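Local atomic coordinates of extracellular solute-binding protein, family 1 (Trichodesmium erythraeum IMS101, PDB entry 6G7N), a protein that binds ferric iron and probably delivers it, as an extracellular solute-binding protein, to an ABC transporter for uptake. Residues S8-Y11 with L17-S20; N232-G237 with N268-V273. One frame throughout, in Å; residues are numbered along the deposited sequence.

Both contacts lie near the ligand cleft of a periplasmic-binding-protein fold, and each turns on a single polar side-chain meeting. Contact 1 is partly buried, its centre about 17 Å from the centre of the chain, and ties the loop after strand 2-7 to helix 15-25 through the ring nitrogen of a histidine and a tyrosine hydroxyl. Contact 2 is fully buried, its centre about 7 Å from that of the chain, where strand 231-239 faces the turn before strand 271-272 and a carboxylate is the focus. Arg-9 joins them: its NE probably hydrogen-bonds Ser-234 OG at 2.9 Å. D-alanine touches residues of both.

Contact 1: residues S8-Y11 with L17-S20; sequences SRHY and LYDS. With DAL (D-alanine), chain C.
With CG anti to the backbone N (chi1 171°), the His-10 imidazole is carried to the hydroxyl of Tyr-18, which reaches from helix 15-25 with its own CG anti to the carbonyl carbon. This is the first beta-loop-alpha unit of the solute-binding fold: strand 2-7, a loop lining the ligand pocket, then the helix. ND1 of His-10 and OH of Tyr-18 are 2.7 Å apart in a nearly straight hydrogen bond (163°), and either may be the donor. The phenol oxygen arrives at the imidazole edge, in the ring plane, and the two rings meet rim to rim with planes at 26°, neither lying over the other. Beside the bond, His-10 CE1 packs against Tyr-18 CE2 at 3.6 Å. Leu-31 of strand 28-33 touches both side chains.

The neighbours of His-10 serve the pocket instead. Arg-9 brings CD to 3.9 Å from OXT of D-alanine; its guanidinium makes a cation-pi contact with Phe-264, and NH2 hydrogen-bonds Ser-99 OG. The loop thus has one side chain fastened to the helix and others turned to the ligand, which also takes a hydrogen bond from Arg-101. At the cleft, the carboxylate oxygen OXT of D-alanine lies in the ring plane of Tyr-11, 2.8 Å from its hydroxyl OH.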
loop_
_atom_site.group_PDB
_atom_site.type_symbol
_atom_site.label_atom_id
_atom_site.label_comp_id
_atom_site.label_asym_id
_atom_site.label_seq_id
_atom_site.Cartn_x
_atom_site.Cartn_y
_atom_site.Cartn_z
ATOM N N SER A 8 8.325 9.687 -2.674
ATOM C CA SER A 8 8.674 8.476 -3.429
ATOM C C SER A 8 7.546 7.960 -4.341
ATOM O O SER A 8 7.679 6.915 -4.985
ATOM C CB SER A 8 9.104 7.376 -2.453
ATOM O OG SER A 8 8.017 6.941 -1.657
ATOM N N ARG A 9 6.423 8.678 -4.345
ATOM C CA ARG A 9 5.122 8.211 -4.889
ATOM C C ARG A 9 4.652 9.034 -6.094
ATOM O O ARG A 9 3.534 8.851 -6.592
ATOM C CB ARG A 9 4.099 8.229 -3.713
ATOM C CG ARG A 9 2.606 7.917 -3.982
ATOM C CD ARG A 9 2.314 6.614 -4.711
ATOM N NE ARG A 9 0.880 6.425 -4.915
ATOM C CZ ARG A 9 0.176 7.069 -5.839
ATOM N NH1 ARG A 9 0.754 7.905 -6.680
ATOM N NH2 ARG A 9 -1.138 6.860 -5.920
ATOM N N HIS A 10 5.520 9.899 -6.612
ATOM C CA HIS A 10 5.154 10.723 -7.757
ATOM C C HIS A 10 5.073 9.868 -9.032
ATOM O O HIS A 10 5.979 9.102 -9.344
ATOM C CB HIS A 10 6.196 11.850 -7.957
ATOM C CG HIS A 10 6.025 12.623 -9.224
ATOM N ND1 HIS A 10 5.156 13.687 -9.346
ATOM C CD2 HIS A 10 6.616 12.457 -10.430
ATOM C CE1 HIS A 10 5.242 14.154 -10.586
ATOM N NE2 HIS A 10 6.110 13.416 -11.262
ATOM N N TYR A 11 4.004 10.074 -9.795
ATOM C CA TYR A 11 3.870 9.627 -11.191
ATOM C C TYR A 11 3.693 10.860 -12.068
ATOM O O TYR A 11 3.216 11.892 -11.602
ATOM C CB TYR A 11 2.713 8.640 -11.351
ATOM C CG TYR A 11 3.033 7.320 -10.722
ATOM C CD1 TYR A 11 3.812 6.373 -11.373
ATOM C CD2 TYR A 11 2.642 7.038 -9.416
ATOM C CE1 TYR A 11 4.130 5.167 -10.751
ATOM C CE2 TYR A 11 2.963 5.853 -8.791
ATOM C CZ TYR A 11 3.695 4.913 -9.457
ATOM O OH TYR A 11 4.013 3.724 -8.824
ATOM N N LEU A 17 -2.189 17.506 -10.807
ATOM C CA LEU A 17 -2.579 17.825 -9.484
ATOM C C LEU A 17 -1.779 19.043 -8.972
ATOM O O LEU A 17 -2.371 19.948 -8.391
ATOM C CB LEU A 17 -2.383 16.537 -8.689
ATOM C CG LEU A 17 -2.913 16.461 -7.311
ATOM C CD1 LEU A 17 -3.237 15.026 -6.982
ATOM C CD2 LEU A 17 -1.839 17.015 -6.399
ATOM N N TYR A 18 -0.466 19.064 -9.216
ATOM C CA TYR A 18 0.330 20.171 -8.706
ATOM C C TYR A 18 -0.127 21.468 -9.375
ATOM O O TYR A 18 -0.261 22.477 -8.723
ATOM C CB TYR A 18 1.833 19.957 -8.938
ATOM C CG TYR A 18 2.394 18.637 -8.440
ATOM C CD1 TYR A 18 1.802 17.896 -7.416
ATOM C CD2 TYR A 18 3.524 18.114 -9.048
ATOM C CE1 TYR A 18 2.312 16.677 -7.023
ATOM C CE2 TYR A 18 4.057 16.900 -8.660
ATOM C CZ TYR A 18 3.446 16.177 -7.654
ATOM O OH TYR A 18 3.947 14.941 -7.261
ATOM N N ASP A 19 -0.354 21.417 -10.681
ATOM C CA ASP A 19 -0.772 22.615 -11.417
ATOM C C ASP A 19 -2.135 23.134 -10.971
ATOM O O ASP A 19 -2.321 24.332 -10.853
ATOM C CB ASP A 19 -0.752 22.322 -12.915
ATOM C CG ASP A 19 0.681 22.150 -13.486
ATOM O OD1 ASP A 19 1.664 22.394 -12.761
ATOM O OD2 ASP A 19 0.794 21.716 -14.623
ATOM N N SER A 20 -3.077 22.241 -10.697
ATOM C CA SER A 20 -4.372 22.650 -10.171
ATOM C C SER A 20 -4.237 23.267 -8.789
ATOM O O SER A 20 -4.861 24.308 -8.492
ATOM C CB SER A 20 -5.315 21.467 -10.164
ATOM O OG SER A 20 -6.546 21.870 -9.601
HETATM N N DAL C . 5.800 0.336 -5.735
HETATM C CA DAL C . 5.373 1.667 -6.281
HETATM C CB DAL C . 6.415 2.730 -5.967
HETATM C C DAL C . 4.013 2.082 -5.825
HETATM O O DAL C . 3.361 1.228 -5.189
HETATM O OXT DAL C . 3.619 3.245 -6.111
#

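Contact 2: residues N232-G237 with N268-V273; sequences NISGGG and NNEYPV. With DAL (D-alanine), chain C.
Ser-234 OG donates to Glu-270 OE1 across 2.9 Å, the one close meeting between strand 231-239 and the turn; OE1 accepts with its syn lone pair, on the side of the other oxygen. The same hydroxyl oxygen is 3.1 Å from Glu-270 OE2, near the mouth of the carboxylate. The glutamate reaches across with its chain extended beyond CG (chi2 -178°). Asn-268 steadies the second oxygen: its ND2 donates to Glu-270 OE2 at 2.8 Å (165°), on the anti lone pair and close to the amide plane. That ND2 is also 3.3 Å from OXT of D-alanine, so this pocket residue has its amide nitrogen beside both carboxylate and ligand.

Further partners add to the grip: Ser-99 OG hydrogen-bonds OE1, Arg-101 forms a salt bridge with OE2, which would probably help keep the buried acid ionised, and Arg-9 NE hydrogen-bonds Ser-234 OG. An alanine in place of Glu-270 would probably leave the Ser-234 hydroxyl and Asn-268 ND2 without this acceptor and Arg-101 without its protein carboxylate here. Asn-269, with positive phi, is the C-prime residue of a Schellman motif ending helix 258-266. Strand 231-239 runs antiparallel to strands 54-58 and 96-108; the latter supplies Ser-99 and Arg-101 and also pairs with strand 271-272, while helix 196-204 packs Tyr-197, a ligand of the ferric ion, against Asn-268 and Glu-270, so the network lies beside the iron site.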
loop_
_atom_site.group_PDB
_atom_site.type_symbol
_atom_site.label_atom_id
_atom_site.label_comp_id
_atom_site.label_asym_id
_atom_site.label_seq_id
_atom_site.Cartn_x
_atom_site.Cartn_y
_atom_site.Cartn_z
ATOM N N ASN A 232 -4.086 -1.023 2.562
ATOM C CA ASN A 232 -2.941 -0.193 2.964
ATOM C C ASN A 232 -2.978 1.070 2.120
ATOM O O ASN A 232 -3.888 1.228 1.288
ATOM C CB ASN A 232 -1.653 -1.030 2.846
ATOM C CG ASN A 232 -0.511 -0.597 3.761
ATOM O OD1 ASN A 232 -0.407 0.577 4.159
ATOM N ND2 ASN A 232 0.389 -1.542 4.081
ATOM N N ILE A 233 -2.029 1.990 2.353
ATOM C CA ILE A 233 -2.160 3.344 1.816
ATOM C C ILE A 233 -0.907 3.827 1.112
ATOM O O ILE A 233 0.224 3.439 1.433
ATOM C CB ILE A 233 -2.520 4.347 2.943
ATOM C CG1 ILE A 233 -1.535 4.290 4.117
ATOM C CG2 ILE A 233 -3.942 4.115 3.406
ATOM C CD1 ILE A 233 -1.633 5.480 5.057
ATOM N N SER A 234 -1.148 4.755 0.171
ATOM C CA SER A 234 -0.194 5.775 -0.234
ATOM C C SER A 234 -0.528 7.008 0.592
ATOM O O SER A 234 -1.697 7.369 0.680
ATOM C CB SER A 234 -0.361 6.132 -1.725
ATOM O OG SER A 234 -0.088 5.057 -2.586
ATOM N N GLY A 235 0.451 7.643 1.218
ATOM C CA GLY A 235 0.097 8.730 2.119
ATOM C C GLY A 235 1.229 9.655 2.430
ATOM O O GLY A 235 2.292 9.603 1.839
ATOM N N GLY A 236 0.955 10.560 3.356
ATOM C CA GLY A 236 1.957 11.563 3.705
ATOM C C GLY A 236 1.593 12.394 4.887
ATOM O O GLY A 236 0.531 12.249 5.491
ATOM N N GLY A 237 2.511 13.302 5.207
ATOM C CA GLY A 237 2.332 14.187 6.344
ATOM C C GLY A 237 3.150 15.458 6.183
ATOM O O GLY A 237 3.939 15.599 5.240
ATOM N N ASN A 268 -1.867 5.558 -10.176
ATOM C CA ASN A 268 -1.319 4.241 -9.923
ATOM C C ASN A 268 -2.368 3.152 -9.808
ATOM O O ASN A 268 -2.109 2.129 -9.165
ATOM C CB ASN A 268 -0.407 4.241 -8.685
ATOM C CG ASN A 268 0.420 2.971 -8.565
ATOM O OD1 ASN A 268 0.900 2.427 -9.588
ATOM N ND2 ASN A 268 0.644 2.510 -7.328
ATOM N N ASN A 269 -3.531 3.347 -10.411
ATOM C CA ASN A 269 -4.582 2.339 -10.364
ATOM C C ASN A 269 -4.949 1.897 -8.957
ATOM O O ASN A 269 -5.288 0.741 -8.736
ATOM C CB ASN A 269 -4.231 1.128 -11.237
ATOM C CG ASN A 269 -3.945 1.523 -12.653
ATOM O OD1 ASN A 269 -4.788 2.093 -13.324
ATOM N ND2 ASN A 269 -2.728 1.246 -13.111
ATOM N N GLU A 270 -4.928 2.856 -8.025
ATOM C CA GLU A 270 -5.341 2.676 -6.638
ATOM C C GLU A 270 -6.788 3.158 -6.456
ATOM O O GLU A 270 -7.368 3.799 -7.350
ATOM C CB GLU A 270 -4.352 3.372 -5.683
ATOM C CG GLU A 270 -3.018 2.671 -5.676
ATOM C CD GLU A 270 -2.000 3.269 -4.720
ATOM O OE1 GLU A 270 -2.340 3.509 -3.520
ATOM O OE2 GLU A 270 -0.830 3.470 -5.133
ATOM N N TYR A 271 -7.350 2.826 -5.299
ATOM C CA TYR A 271 -8.677 3.300 -4.929
ATOM C C TYR A 271 -8.557 4.644 -4.232
ATOM O O TYR A 271 -7.611 4.887 -3.490
ATOM C CB TYR A 271 -9.337 2.302 -3.969
ATOM C CG TYR A 271 -9.559 0.915 -4.533
ATOM C CD1 TYR A 271 -10.725 0.618 -5.231
ATOM C CD2 TYR A 271 -8.620 -0.096 -4.404
ATOM C CE1 TYR A 271 -10.934 -0.641 -5.791
ATOM C CE2 TYR A 271 -8.824 -1.369 -4.969
ATOM C CZ TYR A 271 -9.979 -1.625 -5.659
ATOM O OH TYR A 271 -10.145 -2.896 -6.217
ATOM N N PRO A 272 -9.565 5.513 -4.372
ATOM C CA PRO A 272 -9.632 6.706 -3.530
ATOM C C PRO A 272 -9.824 6.336 -2.090
ATOM O O PRO A 272 -10.339 5.261 -1.774
ATOM C CB PRO A 272 -10.892 7.452 -4.030
ATOM C CG PRO A 272 -11.192 6.824 -5.342
ATOM C CD PRO A 272 -10.755 5.411 -5.237
ATOM N N VAL A 273 -9.410 7.225 -1.169
ATOM C CA VAL A 273 -9.789 7.074 0.238
ATOM C C VAL A 273 -11.113 7.763 0.573
ATOM O O VAL A 273 -11.745 7.395 1.566
ATOM C CB VAL A 273 -8.693 7.530 1.224
ATOM C CG1 VAL A 273 -7.405 6.779 0.977
ATOM C CG2 VAL A 273 -8.488 9.030 1.192
HETATM N N DAL C . 5.800 0.336 -5.735
HETATM C CA DAL C . 5.373 1.667 -6.281
HETATM C CB DAL C . 6.415 2.730 -5.967
HETATM C C DAL C . 4.013 2.082 -5.825
HETATM O O DAL C . 3.361 1.228 -5.189
HETATM O OXT DAL C . 3.619 3.245 -6.111
#